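Local coordinates for protein cytochrome P450 (Novosphingobium aromaticivorans, PDB 3OFT) that binds a haem in the mainly helical fold of the cytochrome P450 superfamily, as the bacterial enzyme CYP101C1, at residues A[1-4]-A[5-8]; A[49-53]-A[54-58]; A[71-75]-A[76-80]; A[305-308]-A[309-312]; A[334-337]-A[338-342]. All blocks are in the same frame, centred on the assembly; numbering follows the deposited sequence.

Interaction 1 of 5, residues A[1-4]-A[5-8]; sequences MIPA and HVPA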
loop_
_atom_site.group_PDB
_atom_site.type_symbol
_atom_site.label_atom_id
_atom_site.label_comp_id
_atom_site.label_asym_id
_atom_site.label_seq_id
_atom_site.Cartn_x
_atom_site.Cartn_y
_atom_site.Cartn_z
ATOM N N MET A 1 8.477 -5.126 30.832
ATOM C CA MET A 1 8.586 -6.497 31.403
ATOM C C MET A 1 7.988 -7.507 30.413
ATOM O O MET A 1 7.147 -7.156 29.594
ATOM C CB MET A 1 7.907 -6.581 32.772
ATOM C CG MET A 1 8.458 -5.566 33.845
ATOM S SD MET A 1 10.087 -5.961 34.546
ATOM C CE MET A 1 11.149 -4.701 33.794
ATOM N N ILE A 2 8.411 -8.760 30.499
ATOM C CA ILE A 2 8.066 -9.754 29.490
ATOM C C ILE A 2 6.900 -10.655 29.952
ATOM O O ILE A 2 6.986 -11.252 31.022
ATOM C CB ILE A 2 9.339 -10.591 29.170
ATOM C CG1 ILE A 2 10.500 -9.683 28.709
ATOM C CG2 ILE A 2 9.057 -11.691 28.175
ATOM C CD1 ILE A 2 10.087 -8.499 27.816
ATOM N N PRO A 3 5.812 -10.771 29.152
ATOM C CA PRO A 3 4.733 -11.639 29.658
ATOM C C PRO A 3 5.212 -13.086 29.802
ATOM O O PRO A 3 6.134 -13.505 29.093
ATOM C CB PRO A 3 3.656 -11.539 28.570
ATOM C CG PRO A 3 3.928 -10.235 27.881
ATOM C CD PRO A 3 5.433 -10.094 27.903
ATOM N N ALA A 4 4.586 -13.845 30.700
ATOM C CA ALA A 4 5.008 -15.231 30.933
ATOM C C ALA A 4 5.059 -16.143 29.693
ATOM O O ALA A 4 5.906 -17.048 29.626
ATOM C CB ALA A 4 4.149 -15.879 32.055
ATOM N N HIS A 5 4.165 -15.949 28.716
ATOM C CA HIS A 5 4.105 -16.877 27.582
ATOM C C HIS A 5 5.149 -16.508 26.500
ATOM O O HIS A 5 5.179 -17.100 25.457
ATOM C CB HIS A 5 2.681 -16.884 26.968
ATOM C CG HIS A 5 2.215 -15.527 26.553
ATOM N ND1 HIS A 5 1.879 -15.208 25.249
ATOM C CD2 HIS A 5 2.090 -14.385 27.262
ATOM C CE1 HIS A 5 1.524 -13.935 25.188
ATOM N NE2 HIS A 5 1.669 -13.407 26.391
ATOM N N VAL A 6 5.955 -15.478 26.740
ATOM C CA VAL A 6 6.979 -15.063 25.794
ATOM C C VAL A 6 8.332 -15.577 26.278
ATOM O O VAL A 6 8.857 -15.080 27.283
ATOM C CB VAL A 6 7.038 -13.541 25.690
ATOM C CG1 VAL A 6 8.234 -13.090 24.827
ATOM C CG2 VAL A 6 5.682 -12.982 25.155
ATOM N N PRO A 7 8.917 -16.553 25.554
ATOM C CA PRO A 7 10.251 -17.028 25.953
ATOM C C PRO A 7 11.270 -15.923 25.857
ATOM O O PRO A 7 11.203 -15.087 24.932
ATOM C CB PRO A 7 10.554 -18.130 24.948
ATOM C CG PRO A 7 9.243 -18.533 24.381
ATOM C CD PRO A 7 8.383 -17.298 24.403
ATOM N N ALA A 8 12.194 -15.886 26.820
ATOM C CA ALA A 8 13.218 -14.855 26.843
ATOM C C ALA A 8 13.958 -14.738 25.514
ATOM O O ALA A 8 14.302 -13.627 25.100
ATOM C CB ALA A 8 14.240 -15.105 27.977
#
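Ile2 meets Val6 through one branch: its CG2 methyl, lying anti to the backbone N, reaches over to Val6 and sits 3.5 Å from Val6 O. The same Ile2 CG2 is 3.7 Å from Val6 CB, and the two side chains stand roughly at right angles. Pro3 comes next and meets both His5 and Val6. Its ring and Val6 run side by side in the same direction, with Pro3 CD 4.0 Å from Val6 CG2. Its CB meets the imidazole of His5 obliquely, 3.5 Å from His5 NE2. The backbone joins in as a type I beta turn from Pro3 to Val6, placed just ahead of strand 11-12 at the N-terminus of the chain. The turn is closed by Val6 N donating to Pro3 O (3.1 Å, 161° at the hydrogen). Ala4 occupies the second position of this turn and His5 the third. His5 sets CG between its own backbone N and carbonyl carbon (chi1 56°); this puts the ring beside Pro3, with Val6 CG2 4.2 Å above its centre. His5 ND1 is hydrogen-bonded to Thr297 O, which should restrain the rotation of the imidazole, while Trp41 of strand 39-42 packs against both Pro3 and Val6.

Interaction 2 of 5, residues A[49-53]-A[54-58]; sequences WIAAR and GDVVR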
loop_
_atom_site.group_PDB
_atom_site.type_symbol
_atom_site.label_atom_id
_atom_site.label_comp_id
_atom_site.label_asym_id
_atom_site.label_seq_id
_atom_site.Cartn_x
_atom_site.Cartn_y
_atom_site.Cartn_z
ATOM N N TRP A 49 3.886 -8.990 19.130
ATOM C CA TRP A 49 4.608 -9.936 18.315
ATOM C C TRP A 49 4.962 -9.356 16.960
ATOM O O TRP A 49 4.267 -8.470 16.437
ATOM C CB TRP A 49 3.805 -11.224 18.088
ATOM C CG TRP A 49 3.429 -12.019 19.341
ATOM C CD1 TRP A 49 2.226 -11.984 20.010
ATOM C CD2 TRP A 49 4.247 -12.972 20.030
ATOM N NE1 TRP A 49 2.266 -12.862 21.078
ATOM C CE2 TRP A 49 3.495 -13.465 21.116
ATOM C CE3 TRP A 49 5.556 -13.441 19.846
ATOM C CZ2 TRP A 49 3.990 -14.457 21.986
ATOM C CZ3 TRP A 49 6.064 -14.408 20.734
ATOM C CH2 TRP A 49 5.276 -14.892 21.798
ATOM N N ILE A 50 6.042 -9.868 16.390
ATOM C CA ILE A 50 6.387 -9.577 14.996
ATOM C C ILE A 50 6.654 -10.912 14.280
ATOM O O ILE A 50 7.493 -11.733 14.743
ATOM C CB ILE A 50 7.644 -8.675 14.825
ATOM C CG1 ILE A 50 7.488 -7.306 15.497
ATOM C CG2 ILE A 50 7.968 -8.540 13.329
ATOM C CD1 ILE A 50 8.822 -6.472 15.664
ATOM N N ALA A 51 5.960 -11.153 13.168
ATOM C CA ALA A 51 6.226 -12.367 12.397
ATOM C C ALA A 51 7.507 -12.107 11.597
ATOM O O ALA A 51 7.592 -11.101 10.917
ATOM C CB ALA A 51 5.072 -12.693 11.498
ATOM N N ALA A 52 8.496 -13.004 11.699
ATOM C CA ALA A 52 9.852 -12.710 11.260
ATOM C C ALA A 52 10.435 -13.791 10.355
ATOM O O ALA A 52 11.645 -13.892 10.198
ATOM C CB ALA A 52 10.761 -12.453 12.478
ATOM N N ARG A 53 9.567 -14.603 9.781
ATOM C CA ARG A 53 9.988 -15.590 8.774
ATOM C C ARG A 53 8.834 -15.779 7.837
ATOM O O ARG A 53 7.655 -15.715 8.247
ATOM C CB ARG A 53 10.322 -16.932 9.438
ATOM C CG ARG A 53 11.012 -17.961 8.504
ATOM C CD ARG A 53 10.505 -19.365 8.872
ATOM N NE ARG A 53 10.875 -19.611 10.234
ATOM C CZ ARG A 53 10.208 -20.312 11.135
ATOM N NH1 ARG A 53 9.062 -20.924 10.884
ATOM N NH2 ARG A 53 10.738 -20.384 12.322
ATOM N N GLY A 54 9.164 -16.049 6.573
ATOM C CA GLY A 54 8.161 -16.093 5.522
ATOM C C GLY A 54 6.953 -16.946 5.806
ATOM O O GLY A 54 5.836 -16.508 5.592
ATOM N N ASP A 55 7.162 -18.186 6.233
ATOM C CA ASP A 55 6.021 -19.091 6.412
ATOM C C ASP A 55 5.087 -18.644 7.542
ATOM O O ASP A 55 3.882 -18.847 7.455
ATOM C CB ASP A 55 6.458 -20.543 6.672
ATOM C CG ASP A 55 7.358 -20.672 7.877
ATOM O OD1 ASP A 55 8.408 -20.017 7.893
ATOM O OD2 ASP A 55 7.042 -21.436 8.816
ATOM N N VAL A 56 5.651 -18.007 8.572
ATOM C CA VAL A 56 4.882 -17.484 9.704
ATOM C C VAL A 56 4.065 -16.271 9.265
ATOM O O VAL A 56 2.876 -16.200 9.534
ATOM C CB VAL A 56 5.819 -17.146 10.913
ATOM C CG1 VAL A 56 5.000 -16.605 12.089
ATOM C CG2 VAL A 56 6.580 -18.427 11.344
ATOM N N VAL A 57 4.701 -15.340 8.542
ATOM C CA VAL A 57 4.006 -14.142 7.993
ATOM C C VAL A 57 2.841 -14.603 7.195
ATOM O O VAL A 57 1.685 -14.156 7.405
ATOM C CB VAL A 57 4.912 -13.301 7.042
ATOM C CG1 VAL A 57 4.097 -12.126 6.367
ATOM C CG2 VAL A 57 6.067 -12.709 7.817
ATOM N N ARG A 58 3.118 -15.526 6.264
ATOM C CA ARG A 58 2.066 -15.989 5.357
ATOM C C ARG A 58 0.886 -16.711 6.087
ATOM O O ARG A 58 -0.311 -16.488 5.768
ATOM C CB ARG A 58 2.678 -16.872 4.259
ATOM C CG ARG A 58 1.701 -17.347 3.253
ATOM C CD ARG A 58 1.322 -16.244 2.294
ATOM N NE ARG A 58 0.545 -16.802 1.175
ATOM C CZ ARG A 58 0.351 -16.189 0.009
ATOM N NH1 ARG A 58 0.873 -14.996 -0.197
ATOM N NH2 ARG A 58 -0.386 -16.762 -0.933
#
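Where strand 48-51 of the main beta sheet gives way to helix 54-62, Ala51 packs back on Val57 and Arg53 takes the N-cap position. Arg53 O starts the helical bonding: it accepts a nearly straight bond from Val57 N (3.0 Å, 173°) and a weak one from Val56 N. Ala51 CB packs on the helix, 3.8 Å from Val57 CG2 and 4.0 Å from Val56 CG1. Ala51 O is buried here without a polar partner.

The side chain of Arg53 bends at chi2 and chi3 to bring its guanidinium over the first turn. NH1 forms a salt bridge with Asp55, 2.9 Å to OD2, which uses its syn lone pair and lies in the guanidinium plane. The two flat groups are nearly coplanar, 11° apart. The second carboxylate oxygen also faces NH1, but its position is doubtful. Val56 CG2 covers one face of the guanidinium, 3.6 Å from Arg53 NH1, while Arg53 NH2 forms a salt bridge to Asp294. The charge is thus shared between two acids. The whole is a strand-to-helix junction with Arg53 at the N-cap position and Gly54 N taken by Asp314 OD2, consistent with the entry into helix B of the P450 fold.

Interaction 3 of 5, residues A[71-75]-A[76-80]; sequences CLAVT and PGLGK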
loop_
_atom_site.group_PDB
_atom_site.type_symbol
_atom_site.label_atom_id
_atom_site.label_comp_id
_atom_site.label_asym_id
_atom_site.label_seq_id
_atom_site.Cartn_x
_atom_site.Cartn_y
_atom_site.Cartn_z
ATOM N N CYS A 71 -8.056 -4.126 15.184
ATOM C CA CYS A 71 -7.138 -3.178 15.862
ATOM C C CYS A 71 -6.545 -2.075 14.929
ATOM O O CYS A 71 -6.262 -0.957 15.378
ATOM C CB CYS A 71 -6.017 -3.957 16.574
ATOM S SG CYS A 71 -4.834 -4.862 15.460
ATOM N N LEU A 72 -6.350 -2.409 13.653
ATOM C CA LEU A 72 -5.736 -1.528 12.623
ATOM C C LEU A 72 -4.233 -1.308 12.805
ATOM O O LEU A 72 -3.473 -1.407 11.845
ATOM C CB LEU A 72 -6.446 -0.165 12.461
ATOM C CG LEU A 72 -5.962 0.805 11.352
ATOM C CD1 LEU A 72 -6.224 0.170 9.987
ATOM C CD2 LEU A 72 -6.672 2.160 11.409
ATOM N N ALA A 73 -3.823 -0.977 14.027
ATOM C CA ALA A 73 -2.449 -0.598 14.259
ATOM C C ALA A 73 -2.045 -0.876 15.671
ATOM O O ALA A 73 -2.913 -1.005 16.587
ATOM C CB ALA A 73 -2.217 0.875 13.929
ATOM N N VAL A 74 -0.731 -0.944 15.881
ATOM C CA VAL A 74 -0.211 -1.022 17.243
ATOM C C VAL A 74 -0.329 0.293 18.056
ATOM O O VAL A 74 -0.248 0.258 19.286
ATOM C CB VAL A 74 1.247 -1.598 17.298
ATOM C CG1 VAL A 74 1.287 -3.003 16.633
ATOM C CG2 VAL A 74 2.211 -0.650 16.661
ATOM N N THR A 75 -0.519 1.435 17.392
ATOM C CA THR A 75 -0.765 2.705 18.097
ATOM C C THR A 75 -2.168 2.705 18.669
ATOM O O THR A 75 -3.122 2.571 17.899
ATOM C CB THR A 75 -0.687 3.864 17.120
ATOM O OG1 THR A 75 0.459 3.696 16.301
ATOM C CG2 THR A 75 -0.579 5.175 17.846
ATOM N N PRO A 76 -2.321 2.881 20.012
ATOM C CA PRO A 76 -3.665 2.812 20.584
ATOM C C PRO A 76 -4.555 3.930 20.061
ATOM O O PRO A 76 -4.091 5.053 19.847
ATOM C CB PRO A 76 -3.431 2.995 22.093
ATOM C CG PRO A 76 -2.000 2.635 22.310
ATOM C CD PRO A 76 -1.287 3.056 21.064
ATOM N N GLY A 77 -5.832 3.600 19.875
ATOM C CA GLY A 77 -6.831 4.561 19.456
ATOM C C GLY A 77 -7.006 4.800 17.958
ATOM O O GLY A 77 -8.007 5.393 17.555
ATOM N N LEU A 78 -6.058 4.344 17.143
ATOM C CA LEU A 78 -6.036 4.671 15.736
ATOM C C LEU A 78 -7.215 3.953 15.058
ATOM O O LEU A 78 -8.017 4.582 14.359
ATOM C CB LEU A 78 -4.731 4.203 15.097
ATOM C CG LEU A 78 -4.145 4.965 13.914
ATOM C CD1 LEU A 78 -2.758 4.395 13.571
ATOM C CD2 LEU A 78 -5.001 4.972 12.680
ATOM N N GLY A 79 -7.304 2.643 15.270
ATOM C CA GLY A 79 -8.413 1.852 14.709
ATOM C C GLY A 79 -9.768 2.277 15.191
ATOM O O GLY A 79 -10.760 2.255 14.444
ATOM N N LYS A 80 -9.824 2.654 16.461
ATOM C CA LYS A 80 -11.086 3.055 17.066
ATOM C C LYS A 80 -11.609 4.289 16.360
ATOM O O LYS A 80 -12.824 4.447 16.193
ATOM C CB LYS A 80 -10.889 3.332 18.567
ATOM C CG LYS A 80 -12.141 3.804 19.285
ATOM C CD LYS A 80 -12.098 3.352 20.739
ATOM C CE LYS A 80 -13.498 2.947 21.199
ATOM N NZ LYS A 80 -14.242 4.129 21.686
HETATM O O HOH W 1 -5.288 1.156 17.053
#
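Leu72 and Leu78 meet methyl to methyl, CD2 to CD2 at 3.5 Å, their side chains crossing at about a right angle. Leu72 holds CG anti to the backbone N (chi1 -176°), which carries CD2 over the first helical residues, 3.7 Å from Gly79 CA. Gly79 has no CB, which leaves room for Cys71 O and lets Leu72 CB come within 3.6 Å of Gly79 CA. Leu78 is extended through chi2 (173°) and splits its branches: while CD2 takes Leu72, CD1 rests 3.6 Å from Ala73 CB and touches Thr75 CB more loosely. Thr75 turns CG2 anti to its N, against the Pro76 ring. A type II beta turn runs from Thr75 to Leu78, with Gly77 at its third position and as N-cap residue.

Inside the curve, water 1 links the two ends: it accepts from Gly79 N and can donate to Thr75 O (2.7 Å) and Cys71 O (2.9 Å), although more acceptors surround it than it has protons. The Leu72 side chain comes about 4 Å from the bound (2R,5R)-hexane-2,5-diol, nearest atoms. Helix 78-82, between helices 54-62 and 91-104 in the chain, is consistent with helix B' of the P450 B-C loop, which borders the distal pocket.

Interaction 4 of 5, residues A[305-308]-A[309-312]; sequences YLPS and VLHN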
loop_
_atom_site.group_PDB
_atom_site.type_symbol
_atom_site.label_atom_id
_atom_site.label_comp_id
_atom_site.label_asym_id
_atom_site.label_seq_id
_atom_site.Cartn_x
_atom_site.Cartn_y
_atom_site.Cartn_z
ATOM N N TYR A 305 2.262 -8.171 14.451
ATOM C CA TYR A 305 2.611 -7.298 13.316
ATOM C C TYR A 305 3.189 -8.175 12.206
ATOM O O TYR A 305 4.061 -9.032 12.470
ATOM C CB TYR A 305 3.647 -6.268 13.755
ATOM C CG TYR A 305 3.781 -5.065 12.848
ATOM C CD1 TYR A 305 4.915 -4.898 12.063
ATOM C CD2 TYR A 305 2.753 -4.117 12.758
ATOM C CE1 TYR A 305 5.053 -3.777 11.244
ATOM C CE2 TYR A 305 2.875 -3.004 11.928
ATOM C CZ TYR A 305 4.028 -2.855 11.180
ATOM O OH TYR A 305 4.177 -1.750 10.374
ATOM N N LEU A 306 2.712 -7.956 10.982
ATOM C CA LEU A 306 3.009 -8.820 9.842
ATOM C C LEU A 306 3.602 -8.012 8.690
ATOM O O LEU A 306 2.864 -7.327 7.990
ATOM C CB LEU A 306 1.721 -9.496 9.352
ATOM C CG LEU A 306 0.896 -10.245 10.383
ATOM C CD1 LEU A 306 -0.350 -10.798 9.724
ATOM C CD2 LEU A 306 1.712 -11.395 11.027
ATOM N N PRO A 307 4.924 -8.127 8.463
ATOM C CA PRO A 307 5.561 -7.424 7.378
ATOM C C PRO A 307 5.594 -8.250 6.105
ATOM O O PRO A 307 6.218 -9.296 6.064
ATOM C CB PRO A 307 6.964 -7.169 7.902
ATOM C CG PRO A 307 7.238 -8.338 8.809
ATOM C CD PRO A 307 5.904 -8.746 9.378
ATOM N N SER A 308 4.963 -7.757 5.049
ATOM C CA SER A 308 4.970 -8.505 3.777
ATOM C C SER A 308 6.383 -8.750 3.219
ATOM O O SER A 308 6.601 -9.795 2.604
ATOM C CB SER A 308 4.090 -7.838 2.715
ATOM O OG SER A 308 4.587 -6.539 2.425
ATOM N N VAL A 309 7.322 -7.836 3.473
ATOM C CA VAL A 309 8.706 -7.971 2.986
ATOM C C VAL A 309 9.345 -9.288 3.479
ATOM O O VAL A 309 10.116 -9.890 2.751
ATOM C CB VAL A 309 9.598 -6.731 3.349
ATOM C CG1 VAL A 309 9.787 -6.631 4.870
ATOM C CG2 VAL A 309 10.991 -6.772 2.605
ATOM N N LEU A 310 8.971 -9.772 4.670
ATOM C CA LEU A 310 9.599 -10.955 5.230
ATOM C C LEU A 310 8.956 -12.255 4.724
ATOM O O LEU A 310 9.415 -13.343 5.030
ATOM C CB LEU A 310 9.559 -10.839 6.767
ATOM C CG LEU A 310 10.826 -10.327 7.450
ATOM C CD1 LEU A 310 11.985 -9.691 6.562
ATOM C CD2 LEU A 310 10.699 -9.780 8.846
ATOM N N HIS A 311 7.880 -12.159 3.948
ATOM C CA HIS A 311 7.510 -13.306 3.075
ATOM C C HIS A 311 8.200 -13.198 1.718
ATOM O O HIS A 311 8.999 -14.100 1.346
ATOM C CB HIS A 311 5.983 -13.408 2.891
ATOM C CG HIS A 311 5.542 -14.554 2.031
ATOM N ND1 HIS A 311 5.966 -15.851 2.223
ATOM C CD2 HIS A 311 4.693 -14.591 0.984
ATOM C CE1 HIS A 311 5.414 -16.635 1.312
ATOM N NE2 HIS A 311 4.624 -15.898 0.563
ATOM N N ASN A 312 7.902 -12.130 0.969
ATOM C CA ASN A 312 8.452 -11.980 -0.392
ATOM C C ASN A 312 9.956 -12.102 -0.508
ATOM O O ASN A 312 10.442 -12.700 -1.465
ATOM C CB ASN A 312 8.072 -10.667 -1.026
ATOM C CG ASN A 312 6.588 -10.560 -1.292
ATOM O OD1 ASN A 312 5.762 -11.186 -0.606
ATOM N ND2 ASN A 312 6.238 -9.765 -2.294
#
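Pro307 and Leu310 lean across each other at a slant, Pro307 CG being 3.7 Å from Leu310 CD2 and 4.0 Å from Leu310 CB. Val309 offers a looser second contact: its CG1, set between its N and carbonyl carbon (chi1 66°), lies 4.2 Å from Pro307 CB. Trp30 of helix 26-31 covers both Pro307 and Val309. Ser308 points the other way, its hydroxyl hydrogen-bonded to Val281 O, just ahead of the neighbouring strand 282-287. The amide of Asn312 spans two backbones, ND2 giving to Arg276 O and OD1 taking Thr336 N. Arg276 belongs to the E-x-x-R motif of the P450 family, and the short helix 309-312 after strand 303-307 has the place of helix K'.

The backbone then closes the turn. Pro307 O accepts Leu310 N (3.1 Å). Ser308 O is gripped twice, by His311 N at 3.0 Å and by Asn312 N at 3.1 Å. In this buried setting, the backbone bonds satisfy both carbonyls, and the side-chain bonds of Ser308 and Asn312 to neighbouring segments tie the small helix to its surroundings, leaving Pro307, Val309 and Leu310 to make the apolar side.

Interaction 5 of 5, residues A[334-337]-A[338-342]; sequences RHTT and MGVGA. With HEM (protoporphyrin IX containing Fe), chain D.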
loop_
_atom_site.group_PDB
_atom_site.type_symbol
_atom_site.label_atom_id
_atom_site.label_comp_id
_atom_site.label_asym_id
_atom_site.label_seq_id
_atom_site.Cartn_x
_atom_site.Cartn_y
_atom_site.Cartn_z
ATOM N N ARG A 334 0.363 -15.467 -5.137
ATOM C CA ARG A 334 1.246 -16.371 -4.392
ATOM C C ARG A 334 2.273 -15.655 -3.524
ATOM O O ARG A 334 2.919 -16.277 -2.684
ATOM C CB ARG A 334 1.927 -17.384 -5.310
ATOM C CG ARG A 334 0.940 -18.520 -5.695
ATOM C CD ARG A 334 1.536 -19.465 -6.716
ATOM N NE ARG A 334 2.555 -20.345 -6.138
ATOM C CZ ARG A 334 3.464 -21.029 -6.842
ATOM N NH1 ARG A 334 3.512 -20.933 -8.165
ATOM N NH2 ARG A 334 4.334 -21.811 -6.213
ATOM N N HIS A 335 2.424 -14.353 -3.708
ATOM C CA HIS A 335 3.240 -13.607 -2.754
ATOM C C HIS A 335 2.326 -12.653 -1.971
ATOM O O HIS A 335 1.092 -12.717 -2.087
ATOM C CB HIS A 335 4.437 -12.905 -3.432
ATOM C CG HIS A 335 4.045 -11.890 -4.471
ATOM N ND1 HIS A 335 3.591 -10.632 -4.149
ATOM C CD2 HIS A 335 4.106 -11.933 -5.818
ATOM C CE1 HIS A 335 3.321 -9.963 -5.261
ATOM N NE2 HIS A 335 3.668 -10.715 -6.288
ATOM N N THR A 336 2.934 -11.808 -1.160
ATOM C CA THR A 336 2.184 -11.127 -0.096
ATOM C C THR A 336 2.166 -9.609 -0.250
ATOM O O THR A 336 1.739 -8.903 0.665
ATOM C CB THR A 336 2.667 -11.661 1.284
ATOM O OG1 THR A 336 2.469 -13.088 1.314
ATOM C CG2 THR A 336 1.868 -11.085 2.442
ATOM N N THR A 337 2.575 -9.082 -1.420
ATOM C CA THR A 337 2.569 -7.610 -1.593
ATOM C C THR A 337 1.169 -7.025 -1.299
ATOM O O THR A 337 1.053 -5.971 -0.655
ATOM C CB THR A 337 3.045 -7.165 -2.997
ATOM O OG1 THR A 337 4.389 -7.613 -3.167
ATOM C CG2 THR A 337 3.002 -5.611 -3.114
ATOM N N MET A 338 0.128 -7.734 -1.743
ATOM C CA MET A 338 -1.231 -7.275 -1.607
ATOM C C MET A 338 -1.963 -7.972 -0.442
ATOM O O MET A 338 -3.162 -7.821 -0.296
ATOM C CB MET A 338 -1.963 -7.530 -2.932
ATOM C CG MET A 338 -1.211 -7.000 -4.167
ATOM S SD MET A 338 -0.899 -5.239 -4.089
ATOM C CE MET A 338 -2.511 -4.681 -3.941
ATOM N N GLY A 339 -1.221 -8.688 0.389
ATOM C CA GLY A 339 -1.797 -9.408 1.517
ATOM C C GLY A 339 -2.171 -10.826 1.157
ATOM O O GLY A 339 -1.686 -11.389 0.156
ATOM N N VAL A 340 -2.997 -11.420 1.993
ATOM C CA VAL A 340 -3.388 -12.832 1.799
ATOM C C VAL A 340 -4.768 -13.153 2.358
ATOM O O VAL A 340 -5.188 -12.611 3.382
ATOM C CB VAL A 340 -2.278 -13.844 2.265
ATOM C CG1 VAL A 340 -1.265 -13.236 3.160
ATOM C CG2 VAL A 340 -2.774 -15.265 2.692
ATOM N N GLY A 341 -5.460 -14.047 1.661
ATOM C CA GLY A 341 -6.759 -14.539 2.126
ATOM C C GLY A 341 -7.863 -13.511 1.989
ATOM O O GLY A 341 -7.874 -12.753 1.005
ATOM N N ALA A 342 -8.751 -13.465 2.998
ATOM C CA ALA A 342 -10.033 -12.751 2.867
ATOM C C ALA A 342 -9.862 -11.252 2.612
ATOM O O ALA A 342 -10.652 -10.687 1.914
ATOM C CB ALA A 342 -10.846 -12.936 4.117
HETATM C CHA HEM D . -6.142 -4.069 1.458
HETATM C CHB HEM D . -1.643 -3.290 -0.232
HETATM C CHC HEM D . -3.441 -0.292 -3.560
HETATM C CHD HEM D . -7.652 -0.264 -1.242
HETATM C C1A HEM D . -4.781 -4.158 1.226
HETATM C C2A HEM D . -3.894 -5.071 1.907
HETATM C C3A HEM D . -2.656 -4.884 1.464
HETATM C C4A HEM D . -2.699 -3.793 0.488
HETATM C CMA HEM D . -1.410 -5.644 1.984
HETATM C CAA HEM D . -4.326 -6.144 2.949
HETATM C CBA HEM D . -4.447 -5.460 4.293
HETATM C CGA HEM D . -4.760 -6.442 5.412
HETATM O O1A HEM D . -5.017 -5.968 6.563
HETATM O O2A HEM D . -4.767 -7.699 5.227
HETATM C C1B HEM D . -1.722 -2.412 -1.304
HETATM C C2B HEM D . -0.632 -2.018 -2.159
HETATM C C3B HEM D . -1.155 -1.186 -3.082
HETATM C C4B HEM D . -2.574 -1.046 -2.817
HETATM C CMB HEM D . 0.819 -2.506 -1.993
HETATM C CAB HEM D . -0.510 -0.414 -4.237
HETATM C CBB HEM D . 0.811 -0.428 -4.489
HETATM C C1C HEM D . -4.740 0.013 -3.276
HETATM C C2C HEM D . -5.640 0.846 -4.062
HETATM C C3C HEM D . -6.814 0.864 -3.370
HETATM C C4C HEM D . -6.705 -0.014 -2.228
HETATM C CMC HEM D . -5.252 1.583 -5.384
HETATM C CAC HEM D . -8.165 1.546 -3.696
HETATM C CBC HEM D . -8.248 2.690 -4.365
HETATM C C1D HEM D . -7.649 -1.283 -0.348
HETATM C C2D HEM D . -8.785 -1.630 0.494
HETATM C C3D HEM D . -8.319 -2.835 1.291
HETATM C C4D HEM D . -6.957 -3.089 0.914
HETATM C CMD HEM D . -10.200 -0.949 0.517
HETATM C CAD HEM D . -9.202 -3.587 2.329
HETATM C CBD HEM D . -9.668 -4.875 1.630
HETATM C CGD HEM D . -10.372 -5.703 2.710
HETATM O O1D HEM D . -10.210 -5.458 3.923
HETATM O O2D HEM D . -11.072 -6.667 2.382
HETATM N NA HEM D . -4.015 -3.398 0.341
HETATM N NB HEM D . -2.881 -1.833 -1.776
HETATM N NC HEM D . -5.436 -0.523 -2.204
HETATM N ND HEM D . -6.595 -2.142 -0.057
HETATM FE FE HEM D . -4.751 -2.028 -0.973
HETATM O O HOH W 2 -0.716 -10.537 -2.259
HETATM O O HOH W 3 -4.283 -0.286 0.596
#
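One water clasps both halves of the turn that joins Thr336 to Gly339: water 2 donates to His335 O (2.8 Å) and to Gly339 O (2.7 Å) and accepts from Met338 N (3.0 Å). The direct link is Gly339 N to Thr336 O, 3.0 Å; it closes a type I beta turn. Before the turn, His335 is swung round by chi1 61° until ND1 accepts Thr337 N, in the plane of the imidazole and nearly straight (168°), which should restrain the ring. This is the start of the cysteine-ligand loop of the P450 fold, and Met338 shares a backbone hydrogen bond with Cys345, the residue at the position of the family's thiolate ligand.

Met338 bends at chi2 and chi3, all three of its torsions being near -60°, and the two bends bring SD and CE over the haem ring: CE is 3.6 Å from the haem nitrogen NB, and SD lies near C2B. Water 3, 2.4 Å from the iron, is on the other face. Gly339 N is 3.4 Å from haem CMA; the lack of a CB on Gly339 leaves room for haem CAA and, at these backbone angles, for the carbonyl O of Met338. On the side away from the haem, Thr336 CG2 touches Val340 CG1 at 3.9 Å. Thr336 OG1 is hydrogen-bonded to Arg58 NH1, and Thr337 OG1 to Met275 O.

Interaction 1 is the surface contact of the set, yet Val6 and His5 reach Trp49 of interaction 2. Interactions 2 and 4 are buried strand-to-helix junctions whose strands 48-51 and 303-307 are neighbours in the mixed sheet; both combine backbone bonds with apolar packing, interaction 2 adding a salt bridge nearer the surface, interaction 4 buried Ser308 and Asn312 side-chain bonds. Interaction 5, also buried, lies against the haem, has no regular helix or strand and is held by a turn bond and a water; Arg58 ties it to interaction 2 and Asn312 to interaction 4. Interaction 3, partly buried, likewise uses a water, but borders the diol; it touches interaction 4 through Val74 and Tyr305.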